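Local structure of putative oxidoreductase FAD-binding subunit (Sulfolobus tokodaii, 4ZOH) at residues L68-G72 against S84-L88. The protein binds flavin-adenine dinucleotide and probably serves as the electron-transferring FAD subunit of a molybdopterin-dependent oxidoreductase related to CO dehydrogenase. Sequence-based numbering, arbitrary orientation.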
# COMPACT_ATOMS: atom_id res chain seq x y z
N LEU B 68 19.45 10.78 57.26
CA LEU B 68 19.62 11.07 55.84
C LEU B 68 18.75 10.13 55.04
O LEU B 68 18.66 8.96 55.35
CB LEU B 68 21.07 10.90 55.43
CG LEU B 68 21.87 12.20 55.27
CD1 LEU B 68 22.04 12.90 56.59
CD2 LEU B 68 23.24 11.89 54.67
N TYR B 69 18.08 10.67 54.03
CA TYR B 69 17.65 9.87 52.90
C TYR B 69 18.76 9.85 51.85
O TYR B 69 19.34 10.91 51.54
CB TYR B 69 16.43 10.46 52.27
CG TYR B 69 15.15 10.31 53.04
CD1 TYR B 69 14.48 9.10 53.05
CD2 TYR B 69 14.55 11.43 53.70
CE1 TYR B 69 13.25 8.96 53.69
CE2 TYR B 69 13.34 11.31 54.38
CZ TYR B 69 12.70 10.08 54.36
OH TYR B 69 11.52 9.90 54.99
N LYS B 70 19.09 8.64 51.38
CA LYS B 70 20.03 8.48 50.28
C LYS B 70 19.24 7.98 49.06
O LYS B 70 18.42 7.04 49.16
CB LYS B 70 21.17 7.55 50.66
CG LYS B 70 21.77 7.91 52.00
CD LYS B 70 23.19 7.44 52.11
CE LYS B 70 23.76 8.01 53.40
NZ LYS B 70 25.15 7.55 53.51
N ILE B 71 19.44 8.69 47.95
CA ILE B 71 18.58 8.53 46.78
C ILE B 71 19.49 8.18 45.64
O ILE B 71 20.35 8.99 45.26
CB ILE B 71 17.77 9.81 46.43
CG1 ILE B 71 16.92 10.25 47.59
CG2 ILE B 71 16.92 9.60 45.14
CD1 ILE B 71 16.82 11.74 47.64
N GLY B 72 19.28 7.00 45.07
CA GLY B 72 20.13 6.61 43.91
C GLY B 72 19.91 7.56 42.75
O GLY B 72 18.76 7.95 42.49
N SER B 84 7.27 9.55 50.15
CA SER B 84 7.15 10.24 51.48
C SER B 84 8.41 10.99 52.01
O SER B 84 8.59 11.12 53.21
CB SER B 84 6.58 9.27 52.53
OG SER B 84 5.25 8.88 52.13
N ILE B 85 9.28 11.47 51.12
CA ILE B 85 10.31 12.38 51.57
C ILE B 85 9.70 13.76 51.67
O ILE B 85 9.09 14.25 50.65
CB ILE B 85 11.50 12.42 50.63
CG1 ILE B 85 11.97 10.97 50.34
CG2 ILE B 85 12.60 13.36 51.19
CD1 ILE B 85 13.24 10.92 49.52
N PRO B 86 9.79 14.40 52.88
CA PRO B 86 9.21 15.71 53.09
C PRO B 86 9.73 16.70 52.05
O PRO B 86 10.92 16.70 51.78
CB PRO B 86 9.71 16.07 54.51
CG PRO B 86 9.69 14.74 55.22
CD PRO B 86 10.23 13.79 54.16
N LEU B 87 8.82 17.51 51.49
CA LEU B 87 9.11 18.47 50.35
C LEU B 87 9.49 17.83 48.97
O LEU B 87 8.93 18.18 47.93
CB LEU B 87 10.14 19.55 50.73
CG LEU B 87 10.40 20.59 49.66
CD1 LEU B 87 9.15 21.42 49.35
CD2 LEU B 87 11.54 21.52 50.03
N LEU B 88 10.50 16.96 49.00
CA LEU B 88 11.11 16.42 47.81
C LEU B 88 10.11 15.57 46.98
O LEU B 88 10.02 15.74 45.77
CB LEU B 88 12.40 15.63 48.16
CG LEU B 88 13.21 15.28 46.88
CD1 LEU B 88 13.63 16.58 46.21
CD2 LEU B 88 14.45 14.40 47.11
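Tyr69 and Ile85 bring strand 68-72 closest to the loop 84-88, their CA atoms 7.9 Å apart, and no hydrogen bond spans the gap: the contact is made mainly by side chains. The phenol ring of Tyr69 lies flat beneath Ile85, whose CG1 sits 4.0 Å from the ring centroid and 4° off its normal, a CH-pi contact squarely over the face. The other branch, CG2, touches the ring at CD2 of Tyr69 (3.7 Å). With CG1 anti to the carbonyl carbon (chi1 -50°) and the chain extended beyond it, Ile85 lays CD1 over the same face near Tyr69 CG, where it meets Ile71 CD1 tip to tip at 4.1 Å. Pro86 approaches the ring obliquely and crosses the tyrosine at roughly a right angle, its CD 4.0 Å from Tyr69 CE2. Replacing Tyr69 by alanine is likely to leave Ile85 without the flat surface it rests on and open a gap beside Pro86. Further along the strand, Ile71 and Leu88 meet tip to tip, CD1 of Ile71 lying 3.6 Å from CD2 of Leu88. Leu87 occupies the N-cap position of helix 88-93, and Ile85 N hydrogen-bonds to Ser89 OG, tying the loop to the helix start. The contact thus seats the link between helices 77-81 and 88-93 on one face of the antiparallel sheet in the FAD-binding domain. In that sheet, 68-72 runs between strands 62-64 and 160-167; Ile62 touches Tyr69, Ile71 and Ile85, while helix 119-125 packs against Leu88 through Tyr119, Ala122 and Leu123.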